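Local coordinates for Lmo1076 protein (Listeria monocytogenes serovar 1/2a, PDB 3FI7) that hydrolyses peptidoglycan, being the GH73 N-acetylglucosaminidase catalytic domain of the virulence-associated autolysin Auto, at residues Tyr48-Ser53 and Gly140-Asn145; Gln31-Ser36 and Leu61-Gly66; Thr91-Glu96 and Gln105-Phe110; Gly83-Lys88 and Lys112-Lys117. One frame throughout, in Å; residues are numbered along the deposited sequence.

Interaction 1: Tyr48-Ser53 and Gly140-Asn145; sequences YNLYPS and GAWREN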
loop_
_atom_site.group_PDB
_atom_site.type_symbol
_atom_site.label_atom_id
_atom_site.label_comp_id
_atom_site.label_asym_id
_atom_site.label_seq_id
_atom_site.Cartn_x
_atom_site.Cartn_y
_atom_site.Cartn_z
ATOM N N TYR A 48 -12.497 -7.128 -4.368
ATOM C CA TYR A 48 -12.769 -7.182 -2.930
ATOM C C TYR A 48 -13.504 -5.948 -2.396
ATOM O O TYR A 48 -13.632 -5.782 -1.183
ATOM C CB TYR A 48 -11.469 -7.380 -2.147
ATOM C CG TYR A 48 -10.801 -8.707 -2.409
ATOM C CD1 TYR A 48 -11.098 -9.821 -1.633
ATOM C CD2 TYR A 48 -9.881 -8.850 -3.435
ATOM C CE1 TYR A 48 -10.492 -11.038 -1.871
ATOM C CE2 TYR A 48 -9.274 -10.062 -3.683
ATOM C CZ TYR A 48 -9.580 -11.154 -2.899
ATOM O OH TYR A 48 -8.970 -12.365 -3.145
ATOM N N ASN A 49 -13.980 -5.096 -3.304
ATOM C CA ASN A 49 -14.679 -3.846 -2.958
ATOM C C ASN A 49 -14.009 -2.984 -1.867
ATOM O O ASN A 49 -14.602 -2.700 -0.828
ATOM C CB ASN A 49 -16.158 -4.107 -2.631
ATOM C CG ASN A 49 -17.029 -2.867 -2.832
ATOM O OD1 ASN A 49 -16.762 -2.045 -3.711
ATOM N ND2 ASN A 49 -18.067 -2.726 -2.011
ATOM N N LEU A 50 -12.770 -2.572 -2.125
ATOM C CA LEU A 50 -12.006 -1.709 -1.227
ATOM C C LEU A 50 -11.550 -0.463 -1.993
ATOM O O LEU A 50 -11.715 -0.395 -3.211
ATOM C CB LEU A 50 -10.780 -2.460 -0.720
ATOM C CG LEU A 50 -11.005 -3.836 -0.091
ATOM C CD1 LEU A 50 -9.668 -4.494 0.225
ATOM C CD2 LEU A 50 -11.840 -3.706 1.164
ATOM N N TYR A 51 -10.981 0.519 -1.294
ATOM C CA TYR A 51 -10.389 1.685 -1.977
ATOM C C TYR A 51 -8.962 1.405 -2.450
ATOM O O TYR A 51 -8.078 1.122 -1.637
ATOM C CB TYR A 51 -10.351 2.920 -1.065
ATOM C CG TYR A 51 -11.671 3.619 -0.862
ATOM C CD1 TYR A 51 -12.154 4.510 -1.807
ATOM C CD2 TYR A 51 -12.432 3.400 0.293
ATOM C CE1 TYR A 51 -13.366 5.163 -1.623
ATOM C CE2 TYR A 51 -13.640 4.044 0.488
ATOM C CZ TYR A 51 -14.108 4.923 -0.478
ATOM O OH TYR A 51 -15.311 5.574 -0.300
ATOM N N PRO A 52 -8.726 1.505 -3.766
ATOM C CA PRO A 52 -7.372 1.374 -4.318
ATOM C C PRO A 52 -6.435 2.442 -3.747
ATOM O O PRO A 52 -5.239 2.198 -3.555
ATOM C CB PRO A 52 -7.571 1.629 -5.820
ATOM C CG PRO A 52 -8.995 1.407 -6.079
ATOM C CD PRO A 52 -9.742 1.714 -4.810
ATOM N N SER A 53 -6.970 3.628 -3.485
ATOM C CA SER A 53 -6.142 4.710 -2.971
ATOM C C SER A 53 -5.599 4.327 -1.604
ATOM O O SER A 53 -4.465 4.640 -1.265
ATOM C CB SER A 53 -6.936 6.010 -2.870
ATOM O OG SER A 53 -8.071 5.829 -2.046
ATOM N N GLY A 140 -15.262 -0.999 8.491
ATOM C CA GLY A 140 -15.267 0.429 8.227
ATOM C C GLY A 140 -14.396 0.831 7.043
ATOM O O GLY A 140 -14.471 1.962 6.568
ATOM N N ALA A 141 -13.560 -0.090 6.567
ATOM C CA ALA A 141 -12.719 0.186 5.402
ATOM C C ALA A 141 -13.303 -0.453 4.149
ATOM O O ALA A 141 -12.760 -0.297 3.059
ATOM C CB ALA A 141 -11.288 -0.294 5.633
ATOM N N TRP A 142 -14.403 -1.186 4.306
ATOM C CA TRP A 142 -15.091 -1.729 3.141
ATOM C C TRP A 142 -15.757 -0.581 2.409
ATOM O O TRP A 142 -16.333 0.315 3.022
ATOM C CB TRP A 142 -16.141 -2.785 3.517
ATOM C CG TRP A 142 -15.597 -3.968 4.245
ATOM C CD1 TRP A 142 -14.285 -4.349 4.341
ATOM C CD2 TRP A 142 -16.356 -4.952 4.959
ATOM N NE1 TRP A 142 -14.182 -5.501 5.086
ATOM C CE2 TRP A 142 -15.436 -5.893 5.478
ATOM C CE3 TRP A 142 -17.722 -5.127 5.218
ATOM C CZ2 TRP A 142 -15.841 -6.993 6.241
ATOM C CZ3 TRP A 142 -18.125 -6.221 5.977
ATOM C CH2 TRP A 142 -17.185 -7.138 6.482
ATOM N N ARG A 143 -15.690 -0.615 1.090
ATOM C CA ARG A 143 -16.185 0.498 0.308
ATOM C C ARG A 143 -17.693 0.713 0.468
ATOM O O ARG A 143 -18.160 1.851 0.419
ATOM C CB ARG A 143 -15.785 0.337 -1.158
ATOM C CG ARG A 143 -15.746 1.649 -1.869
ATOM C CD ARG A 143 -14.970 1.597 -3.158
ATOM N NE ARG A 143 -15.105 2.883 -3.832
ATOM C CZ ARG A 143 -14.476 3.209 -4.948
ATOM N NH1 ARG A 143 -13.656 2.337 -5.529
ATOM N NH2 ARG A 143 -14.661 4.408 -5.473
ATOM N N GLU A 144 -18.453 -0.363 0.679
ATOM C CA GLU A 144 -19.896 -0.222 0.891
ATOM C C GLU A 144 -20.253 0.408 2.244
ATOM O O GLU A 144 -21.406 0.754 2.470
ATOM C CB GLU A 144 -20.655 -1.547 0.685
ATOM C CG GLU A 144 -20.419 -2.623 1.758
ATOM C CD GLU A 144 -19.186 -3.483 1.483
ATOM O OE1 GLU A 144 -19.138 -4.621 1.995
ATOM O OE2 GLU A 144 -18.264 -3.028 0.762
ATOM N N ASN A 145 -19.273 0.569 3.131
ATOM C CA ASN A 145 -19.515 1.229 4.419
ATOM C C ASN A 145 -18.775 2.555 4.587
ATOM O O ASN A 145 -18.984 3.261 5.569
ATOM C CB ASN A 145 -19.109 0.325 5.585
ATOM C CG ASN A 145 -19.932 -0.941 5.665
ATOM O OD1 ASN A 145 -21.111 -0.955 5.319
ATOM N ND2 ASN A 145 -19.309 -2.016 6.132
HETATM O O HOH W 1 -12.830 -0.347 -5.749
HETATM O O HOH W 2 -10.400 0.511 1.502
#
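The Y51 ring and the R143 guanidinium overlap at 29° between planes: one face of the guanidinium lies against the CD1/CE1 side of the ring, with NE 3.6 Å from CE1. That same arginine sets its CG over one face of the Y51 ring, 4.1 Å from the centroid, a CH-pi contact. Ordered waters occupy the edges, water 2 in the plane of the Y51 ring and water 1 in that of the guanidinium. N49, at positive phi, is the C' residue of a Schellman motif ending helix 29-47, with L50 N bonded to C45 O and N49 N to K46 O. N49 O accepts from R143 N at 3.0 Å in a fairly straight bond (162° at the hydrogen); R128 NH2 is a further, weak donor. The N49 amide and the E144 carboxylate have nearly parallel planes, yet ND2 meets OE2 in only a weak bond; E144 OE1 pairs with R128 in a salt bridge. With CG anti to the backbone N (chi1 -156°) and an extended chain, R143 passes N49 and L50; NH1 reaches P52 CD, and the other amino group, NH2, bonds D183 O. L50 CD2 touches W142 CD1 at 4.1 Å. Water 2 accepts from Y51 N and donates to A141 O, and water 1 donates to L50 O while accepting from R143 NH1, each of the latter two bonds measuring 2.8 Å.

Interaction 2: Gln31-Ser36 and Leu61-Gly66; sequences QTFINS and LESNWG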
loop_
_atom_site.group_PDB
_atom_site.type_symbol
_atom_site.label_atom_id
_atom_site.label_comp_id
_atom_site.label_asym_id
_atom_site.label_seq_id
_atom_site.Cartn_x
_atom_site.Cartn_y
_atom_site.Cartn_z
ATOM N N GLN A 31 6.924 7.959 -7.185
ATOM C CA GLN A 31 5.896 7.920 -8.222
ATOM C C GLN A 31 6.020 6.620 -9.013
ATOM O O GLN A 31 5.022 6.004 -9.390
ATOM C CB GLN A 31 6.027 9.134 -9.150
ATOM C CG GLN A 31 4.942 9.233 -10.217
ATOM C CD GLN A 31 3.565 9.492 -9.624
ATOM O OE1 GLN A 31 3.353 10.468 -8.900
ATOM N NE2 GLN A 31 2.622 8.613 -9.931
ATOM N N THR A 32 7.258 6.194 -9.236
ATOM C CA THR A 32 7.509 4.949 -9.953
ATOM C C THR A 32 6.957 3.757 -9.175
ATOM O O THR A 32 6.399 2.820 -9.762
ATOM C CB THR A 32 9.002 4.766 -10.224
ATOM O OG1 THR A 32 9.417 5.750 -11.173
ATOM C CG2 THR A 32 9.309 3.357 -10.761
ATOM N N PHE A 33 7.086 3.801 -7.852
ATOM C CA PHE A 33 6.512 2.745 -7.027
ATOM C C PHE A 33 4.989 2.705 -7.170
ATOM O O PHE A 33 4.413 1.650 -7.427
ATOM C CB PHE A 33 6.905 2.893 -5.553
ATOM C CG PHE A 33 6.185 1.938 -4.651
ATOM C CD1 PHE A 33 5.069 2.346 -3.942
ATOM C CD2 PHE A 33 6.595 0.612 -4.553
ATOM C CE1 PHE A 33 4.391 1.457 -3.116
ATOM C CE2 PHE A 33 5.919 -0.281 -3.733
ATOM C CZ PHE A 33 4.817 0.144 -3.013
ATOM N N ILE A 34 4.337 3.852 -7.005
ATOM C CA ILE A 34 2.896 3.923 -7.238
ATOM C C ILE A 34 2.529 3.398 -8.634
ATOM O O ILE A 34 1.654 2.551 -8.768
ATOM C CB ILE A 34 2.370 5.348 -7.065
ATOM C CG1 ILE A 34 2.409 5.749 -5.586
ATOM C CG2 ILE A 34 0.960 5.471 -7.635
ATOM C CD1 ILE A 34 2.536 7.255 -5.361
ATOM N N ASN A 35 3.218 3.885 -9.666
ATOM C CA ASN A 35 2.925 3.468 -11.036
ATOM C C ASN A 35 3.014 1.953 -11.193
ATOM O O ASN A 35 2.281 1.370 -11.974
ATOM C CB ASN A 35 3.872 4.142 -12.036
ATOM C CG ASN A 35 3.732 5.662 -12.054
ATOM O OD1 ASN A 35 2.750 6.220 -11.558
ATOM N ND2 ASN A 35 4.726 6.334 -12.621
ATOM N N SER A 36 3.911 1.319 -10.441
ATOM C CA SER A 36 4.146 -0.114 -10.588
ATOM C C SER A 36 3.080 -1.001 -9.940
ATOM O O SER A 36 2.992 -2.171 -10.268
ATOM C CB SER A 36 5.520 -0.501 -10.030
ATOM O OG SER A 36 5.485 -0.577 -8.615
ATOM N N LEU A 61 3.523 2.993 2.481
ATOM C CA LEU A 61 3.854 3.258 3.871
ATOM C C LEU A 61 4.527 2.055 4.540
ATOM O O LEU A 61 5.551 2.208 5.208
ATOM C CB LEU A 61 2.585 3.658 4.628
ATOM C CG LEU A 61 2.723 4.219 6.035
ATOM C CD1 LEU A 61 3.556 5.499 6.024
ATOM C CD2 LEU A 61 1.342 4.469 6.620
ATOM N N GLU A 62 3.966 0.862 4.339
ATOM C CA GLU A 62 4.429 -0.340 5.039
ATOM C C GLU A 62 5.713 -0.905 4.441
ATOM O O GLU A 62 6.449 -1.626 5.108
ATOM C CB GLU A 62 3.346 -1.424 5.040
ATOM C CG GLU A 62 2.016 -0.988 5.649
ATOM C CD GLU A 62 2.115 -0.732 7.135
ATOM O OE1 GLU A 62 2.508 -1.661 7.873
ATOM O OE2 GLU A 62 1.794 0.394 7.570
ATOM N N SER A 63 5.973 -0.573 3.182
ATOM C CA SER A 63 7.153 -1.062 2.479
ATOM C C SER A 63 8.260 -0.004 2.257
ATOM O O SER A 63 9.300 -0.341 1.694
ATOM C CB SER A 63 6.732 -1.604 1.116
ATOM O OG SER A 63 6.584 -0.537 0.175
ATOM N N ASN A 64 8.030 1.256 2.667
ATOM C CA ASN A 64 8.935 2.404 2.354
ATOM C C ASN A 64 9.141 2.578 0.838
ATOM O O ASN A 64 10.264 2.509 0.330
ATOM C CB ASN A 64 10.285 2.279 3.099
ATOM C CG ASN A 64 11.254 3.452 2.826
ATOM O OD1 ASN A 64 10.848 4.579 2.563
ATOM N ND2 ASN A 64 12.549 3.169 2.916
ATOM N N TRP A 65 8.037 2.782 0.121
ATOM C CA TRP A 65 8.082 2.962 -1.328
ATOM C C TRP A 65 8.769 1.782 -1.993
ATOM O O TRP A 65 9.512 1.953 -2.953
ATOM C CB TRP A 65 8.811 4.264 -1.675
ATOM C CG TRP A 65 8.176 5.441 -1.021
ATOM C CD1 TRP A 65 8.608 6.096 0.096
ATOM C CD2 TRP A 65 6.977 6.101 -1.438
ATOM N NE1 TRP A 65 7.752 7.128 0.398
ATOM C CE2 TRP A 65 6.739 7.149 -0.527
ATOM C CE3 TRP A 65 6.079 5.904 -2.494
ATOM C CZ2 TRP A 65 5.644 8.008 -0.643
ATOM C CZ3 TRP A 65 4.984 6.743 -2.601
ATOM C CH2 TRP A 65 4.776 7.788 -1.682
ATOM N N GLY A 66 8.540 0.589 -1.449
ATOM C CA GLY A 66 9.095 -0.634 -1.997
ATOM C C GLY A 66 10.586 -0.856 -1.787
ATOM O O GLY A 66 11.192 -1.642 -2.510
#
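F33 on helix 29-47 lays one face of its ring over the W65-G66 peptide. The evidence lies in the heights above the ring: W65 C and G66 N each stand about 3.5 Å above its plane, displaced toward the rim, and W65 CA sits 4.1 Å from the centroid, 16° off the normal, as a CH-pi contact. Chi1 of 172° sends CG away from the F33 nitrogen and projects the ring off its helix toward the turn. CD1 then meets W65 CE3 at 4.0 Å, while CZ at the far end of the ring comes 3.7 Å from S63 OG. One residue on, I34 brings CD1 to the edge of the indole, close to its plane and 3.7 Å from CZ3; the two side chains run side by side in the same sense. Y177 also meets the W65 ring, and it touches I34 too, so this apolar patch continues into the C-terminal part of the chain.

The peptide that receives F33 is itself held: S63 OG accepts from G66 N at 2.8 Å and donates to A59 O. N64, W65 and G66 all have positive phi, and G66, lacking a side chain, lets the ring lie close over the backbone. F33 and I34 of helix 29-47 thus pack on the turn that follows helix 52-63, a turn fixed by an ST motif, within the helical core of this lysozyme-clan glucosaminidase domain.

Interaction 3: Thr91-Glu96 and Gln105-Phe110; sequences TMKTWE and QINANF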
loop_
_atom_site.group_PDB
_atom_site.type_symbol
_atom_site.label_atom_id
_atom_site.label_comp_id
_atom_site.label_asym_id
_atom_site.label_seq_id
_atom_site.Cartn_x
_atom_site.Cartn_y
_atom_site.Cartn_z
ATOM N N THR A 91 13.606 -15.915 6.130
ATOM C CA THR A 91 13.877 -15.620 7.522
ATOM C C THR A 91 14.691 -14.341 7.593
ATOM O O THR A 91 15.589 -14.120 6.780
ATOM C CB THR A 91 14.661 -16.770 8.189
ATOM O OG1 THR A 91 13.962 -18.001 7.984
ATOM C CG2 THR A 91 14.813 -16.537 9.686
ATOM N N MET A 92 14.359 -13.476 8.543
ATOM C CA MET A 92 15.238 -12.350 8.835
ATOM C C MET A 92 14.988 -11.769 10.217
ATOM O O MET A 92 13.943 -12.006 10.826
ATOM C CB MET A 92 15.201 -11.276 7.733
ATOM C CG MET A 92 13.970 -10.389 7.684
ATOM S SD MET A 92 14.188 -9.006 6.515
ATOM C CE MET A 92 15.472 -8.055 7.321
ATOM N N LYS A 93 15.980 -11.043 10.720
ATOM C CA LYS A 93 15.879 -10.424 12.024
ATOM C C LYS A 93 14.787 -9.365 11.975
ATOM O O LYS A 93 14.586 -8.716 10.949
ATOM C CB LYS A 93 17.214 -9.780 12.410
ATOM C CG LYS A 93 18.298 -10.751 12.838
ATOM C CD LYS A 93 18.226 -11.040 14.326
ATOM C CE LYS A 93 19.506 -11.694 14.833
ATOM N NZ LYS A 93 19.473 -11.906 16.311
ATOM N N THR A 94 14.086 -9.196 13.088
ATOM C CA THR A 94 13.073 -8.166 13.202
ATOM C C THR A 94 13.037 -7.670 14.647
ATOM O O THR A 94 13.445 -8.389 15.564
ATOM C CB THR A 94 11.682 -8.698 12.756
ATOM O OG1 THR A 94 10.731 -7.629 12.743
ATOM C CG2 THR A 94 11.190 -9.789 13.692
ATOM N N TRP A 95 12.578 -6.440 14.851
ATOM C CA TRP A 95 12.441 -5.896 16.203
ATOM C C TRP A 95 11.137 -6.314 16.890
ATOM O O TRP A 95 10.076 -6.317 16.277
ATOM C CB TRP A 95 12.517 -4.371 16.175
ATOM C CG TRP A 95 13.887 -3.831 15.934
ATOM C CD1 TRP A 95 14.361 -3.276 14.776
ATOM C CD2 TRP A 95 14.963 -3.780 16.876
ATOM N NE1 TRP A 95 15.669 -2.887 14.942
ATOM C CE2 TRP A 95 16.061 -3.184 16.223
ATOM C CE3 TRP A 95 15.104 -4.184 18.209
ATOM C CZ2 TRP A 95 17.287 -2.981 16.857
ATOM C CZ3 TRP A 95 16.321 -3.987 18.836
ATOM C CH2 TRP A 95 17.398 -3.389 18.158
ATOM N N GLU A 96 11.229 -6.655 18.170
ATOM C CA GLU A 96 10.059 -6.938 18.990
ATOM C C GLU A 96 10.190 -6.156 20.284
ATOM O O GLU A 96 11.293 -5.803 20.686
ATOM C CB GLU A 96 9.956 -8.432 19.307
ATOM C CG GLU A 96 9.967 -9.349 18.093
ATOM C CD GLU A 96 8.671 -9.309 17.304
ATOM O OE1 GLU A 96 7.782 -8.496 17.648
ATOM O OE2 GLU A 96 8.542 -10.093 16.336
ATOM N N GLN A 105 15.927 -8.017 19.272
ATOM C CA GLN A 105 15.861 -8.578 17.936
ATOM C C GLN A 105 15.550 -10.055 18.008
ATOM O O GLN A 105 15.784 -10.704 19.022
ATOM C CB GLN A 105 17.171 -8.378 17.192
ATOM C CG GLN A 105 17.613 -6.948 17.084
ATOM C CD GLN A 105 18.914 -6.829 16.330
ATOM O OE1 GLN A 105 19.434 -7.818 15.811
ATOM N NE2 GLN A 105 19.443 -5.620 16.251
ATOM N N ILE A 106 15.017 -10.583 16.918
ATOM C CA ILE A 106 14.681 -11.988 16.847
ATOM C C ILE A 106 14.495 -12.360 15.386
ATOM O O ILE A 106 14.129 -11.519 14.560
ATOM C CB ILE A 106 13.401 -12.301 17.654
ATOM C CG1 ILE A 106 13.373 -13.772 18.066
ATOM C CG2 ILE A 106 12.152 -11.941 16.862
ATOM C CD1 ILE A 106 12.341 -14.082 19.129
ATOM N N ASN A 107 14.779 -13.614 15.063
ATOM C CA ASN A 107 14.515 -14.121 13.733
ATOM C C ASN A 107 13.041 -14.450 13.593
ATOM O O ASN A 107 12.430 -14.985 14.516
ATOM C CB ASN A 107 15.356 -15.360 13.452
ATOM C CG ASN A 107 16.721 -15.016 12.912
ATOM O OD1 ASN A 107 16.847 -14.258 11.950
ATOM N ND2 ASN A 107 17.758 -15.573 13.526
ATOM N N ALA A 108 12.468 -14.111 12.445
ATOM C CA ALA A 108 11.102 -14.512 12.151
ATOM C C ALA A 108 11.003 -14.981 10.708
ATOM O O ALA A 108 11.877 -14.694 9.890
ATOM C CB ALA A 108 10.127 -13.363 12.427
ATOM N N ASN A 109 9.948 -15.726 10.407
ATOM C CA ASN A 109 9.683 -16.143 9.042
ATOM C C ASN A 109 8.659 -15.220 8.417
ATOM O O ASN A 109 7.600 -14.966 8.992
ATOM C CB ASN A 109 9.182 -17.584 8.994
ATOM C CG ASN A 109 10.234 -18.578 9.437
ATOM O OD1 ASN A 109 11.383 -18.516 9.003
ATOM N ND2 ASN A 109 9.845 -19.502 10.306
ATOM N N PHE A 110 8.981 -14.716 7.236
ATOM C CA PHE A 110 8.083 -13.819 6.537
ATOM C C PHE A 110 7.670 -14.449 5.228
ATOM O O PHE A 110 8.457 -15.170 4.604
ATOM C CB PHE A 110 8.769 -12.481 6.286
ATOM C CG PHE A 110 9.006 -11.680 7.531
ATOM C CD1 PHE A 110 10.186 -11.830 8.254
ATOM C CD2 PHE A 110 8.053 -10.767 7.978
ATOM C CE1 PHE A 110 10.415 -11.074 9.407
ATOM C CE2 PHE A 110 8.272 -10.003 9.125
ATOM C CZ PHE A 110 9.457 -10.159 9.845
#
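M92 and A108 form a hydrogen-bonded antiparallel pair, M92 N to A108 O at 3.1 Å and A108 N to M92 O at 3.0 Å; T94 and I106 repeat the pattern. Of the non-hydrogen-bonded pairs, K93-N107 lies between them, with T91-N109 and W95-Q105 beyond on either side; CA-H...O contacts supplement the ladder, as from K93 CA to I106 O at 3.3 Å. The two segment axes make 133°, so the ribbon is strongly twisted.

One polar side-chain bond crosses: T91 OG1 donates to N109 OD1 over 2.8 Å, nearly along the C=O axis, the two side chains lying parallel.

On the face of W95 and Q105, Q105 CG sits over the six-membered ring, 3.7 Å from its centroid and 12° off the normal, while the amide stands almost perpendicular to the indole. On that of T94 and A108, T94 CG2 packs on A108 CB, and M92 CG meets F110 CE1 at 4.0 Å; M92 O and T94 CB lie at the F110 ring edge. E96 CG touches I106 CG2, while OE2 makes a salt bridge to K82.

Four backbone bonds thus set the register, and a CH-pi contact, one hydroxyl-amide bond and apolar pairs add to it on the two faces.

Interaction 4: Gly83-Lys88 and Lys112-Lys117; sequences GSYNGK and KYPSHK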
loop_
_atom_site.group_PDB
_atom_site.type_symbol
_atom_site.label_atom_id
_atom_site.label_comp_id
_atom_site.label_asym_id
_atom_site.label_seq_id
_atom_site.Cartn_x
_atom_site.Cartn_y
_atom_site.Cartn_z
ATOM N N GLY A 83 4.879 -15.482 8.378
ATOM C CA GLY A 83 4.423 -16.793 7.950
ATOM C C GLY A 83 4.995 -17.191 6.601
ATOM O O GLY A 83 6.170 -16.954 6.313
ATOM N N SER A 84 4.161 -17.799 5.768
ATOM C CA SER A 84 4.581 -18.219 4.441
ATOM C C SER A 84 3.456 -18.033 3.439
ATOM O O SER A 84 2.306 -17.798 3.807
ATOM C CB SER A 84 5.005 -19.686 4.450
ATOM O OG SER A 84 3.889 -20.517 4.716
ATOM N N TYR A 85 3.802 -18.134 2.164
ATOM C CA TYR A 85 2.815 -18.074 1.104
ATOM C C TYR A 85 3.008 -19.287 0.214
ATOM O O TYR A 85 4.030 -19.406 -0.466
ATOM C CB TYR A 85 2.971 -16.787 0.289
ATOM C CG TYR A 85 2.058 -16.735 -0.908
ATOM C CD1 TYR A 85 0.747 -16.299 -0.783
ATOM C CD2 TYR A 85 2.501 -17.136 -2.164
ATOM C CE1 TYR A 85 -0.099 -16.254 -1.875
ATOM C CE2 TYR A 85 1.662 -17.093 -3.265
ATOM C CZ TYR A 85 0.365 -16.651 -3.110
ATOM O OH TYR A 85 -0.475 -16.604 -4.190
ATOM N N ASN A 86 2.028 -20.185 0.219
ATOM C CA ASN A 86 2.162 -21.458 -0.482
ATOM C C ASN A 86 3.499 -22.120 -0.160
ATOM O O ASN A 86 4.253 -22.498 -1.061
ATOM C CB ASN A 86 2.003 -21.270 -1.991
ATOM C CG ASN A 86 0.604 -20.825 -2.376
ATOM O OD1 ASN A 86 -0.337 -20.943 -1.588
ATOM N ND2 ASN A 86 0.460 -20.305 -3.591
ATOM N N GLY A 87 3.793 -22.228 1.132
ATOM C CA GLY A 87 4.995 -22.894 1.601
ATOM C C GLY A 87 6.287 -22.100 1.517
ATOM O O GLY A 87 7.299 -22.506 2.090
ATOM N N LYS A 88 6.270 -20.973 0.810
ATOM C CA LYS A 88 7.488 -20.190 0.627
ATOM C C LYS A 88 7.656 -19.116 1.705
ATOM O O LYS A 88 6.697 -18.453 2.095
ATOM C CB LYS A 88 7.521 -19.559 -0.766
ATOM C CG LYS A 88 7.218 -20.535 -1.897
ATOM C CD LYS A 88 8.325 -21.566 -2.072
ATOM C CE LYS A 88 9.598 -20.935 -2.626
ATOM N NZ LYS A 88 9.420 -20.393 -4.006
ATOM N N LYS A 112 6.990 -15.177 1.436
ATOM C CA LYS A 112 7.751 -14.893 0.225
ATOM C C LYS A 112 6.805 -15.084 -0.953
ATOM O O LYS A 112 6.272 -16.174 -1.148
ATOM C CB LYS A 112 8.925 -15.864 0.114
ATOM C CG LYS A 112 9.887 -15.616 -1.043
ATOM C CD LYS A 112 10.828 -16.815 -1.200
ATOM C CE LYS A 112 12.221 -16.407 -1.665
ATOM N NZ LYS A 112 12.211 -15.814 -3.030
ATOM N N TYR A 113 6.593 -14.025 -1.729
ATOM C CA TYR A 113 5.612 -14.046 -2.814
ATOM C C TYR A 113 6.286 -14.091 -4.176
ATOM O O TYR A 113 7.433 -13.664 -4.314
ATOM C CB TYR A 113 4.723 -12.791 -2.763
ATOM C CG TYR A 113 3.989 -12.577 -1.463
ATOM C CD1 TYR A 113 2.761 -13.180 -1.224
ATOM C CD2 TYR A 113 4.517 -11.762 -0.480
ATOM C CE1 TYR A 113 2.083 -12.978 -0.029
ATOM C CE2 TYR A 113 3.856 -11.560 0.713
ATOM C CZ TYR A 113 2.638 -12.165 0.933
ATOM O OH TYR A 113 1.984 -11.944 2.127
ATOM N N PRO A 114 5.559 -14.583 -5.198
ATOM C CA PRO A 114 6.028 -14.589 -6.594
ATOM C C PRO A 114 6.203 -13.177 -7.141
ATOM O O PRO A 114 7.068 -12.939 -7.987
ATOM C CB PRO A 114 4.896 -15.297 -7.346
ATOM C CG PRO A 114 4.183 -16.104 -6.296
ATOM C CD PRO A 114 4.274 -15.283 -5.041
ATOM N N SER A 115 5.381 -12.250 -6.662
ATOM C CA SER A 115 5.467 -10.856 -7.080
ATOM C C SER A 115 4.621 -9.984 -6.170
ATOM O O SER A 115 3.947 -10.477 -5.266
ATOM C CB SER A 115 4.973 -10.692 -8.518
ATOM O OG SER A 115 3.564 -10.849 -8.583
ATOM N N HIS A 116 4.645 -8.684 -6.431
ATOM C CA HIS A 116 3.874 -7.740 -5.646
ATOM C C HIS A 116 2.374 -8.031 -5.704
ATOM O O HIS A 116 1.630 -7.683 -4.780
ATOM C CB HIS A 116 4.156 -6.310 -6.104
ATOM C CG HIS A 116 5.493 -5.801 -5.673
ATOM N ND1 HIS A 116 6.197 -4.857 -6.386
ATOM C CD2 HIS A 116 6.261 -6.116 -4.603
ATOM C CE1 HIS A 116 7.336 -4.600 -5.767
ATOM N NE2 HIS A 116 7.400 -5.351 -4.682
ATOM N N LYS A 117 1.931 -8.670 -6.781
ATOM C CA LYS A 117 0.507 -8.914 -6.954
ATOM C C LYS A 117 -0.064 -9.739 -5.808
ATOM O O LYS A 117 -1.098 -9.389 -5.246
ATOM C CB LYS A 117 0.213 -9.606 -8.282
ATOM C CG LYS A 117 -1.270 -9.871 -8.490
ATOM C CD LYS A 117 -1.533 -10.638 -9.771
ATOM C CE LYS A 117 -2.980 -11.100 -9.847
ATOM N NZ LYS A 117 -3.217 -11.944 -11.058
#
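K88 and K112 bring their backbones together, CA to CA 5.3 Å, through a weak bond from K112 N to K88 O at 3.4 Å. The same carbonyl accepts from Y85 N at 2.9 Å, and K88 N returns to Y85 O, closing a type I' turn whose central residues, N86 and G87, both have positive phi. Facing it, K112 and Y113 are extended, and the chain turns at P114, after which S115 caps the start of helix 116-129, its OG accepting from K117 N.

Y85 is the side chain that bridges the two. CG anti to its own nitrogen (chi1 174°) throws the ring toward 112-114, where Y113 CD1 stands 3.6 Å above one face, shifted toward the rim; N86 CG lies over the opposite face. The two tyrosine planes meet at 47°, neither stacked nor perpendicular. P114 CD then touches Y85 CE2 at 3.6 Å. Y113 OH bonds D122, which ties this ring to the helix that follows.

K88 and K112 pack by CB atoms 4.0 Å apart; K112 NZ is bonded to P74 O. A type I' turn closed by two bonds is the kind found in two-residue beta hairpins, here in the loop before strand 89-98 and held by its tyrosine against the lead-in to helix 116-129.

Overall arrangement
Interactions 1 and 2 both use helix 52-63, one at its start and the other at its end, with centres 20 Å apart; their segments alternate along the chain. Interaction 2 joins helices 29-47 and 52-63, and interaction 1 joins the link between them to the loop before helix 149-156. Interactions 3 and 4 fall within the sequence between 48-53 and 140-145. The strand pair of interaction 3 lies between the segments of interaction 4, and the two touch through N109 O and G83 N, 2.8 Å apart, with centres about 17 Å apart. Interaction 3 lies farthest from the chain centre, about 21 Å. The domain thus combines a helical core with a hairpin excursion, fastened at its base by interaction 4.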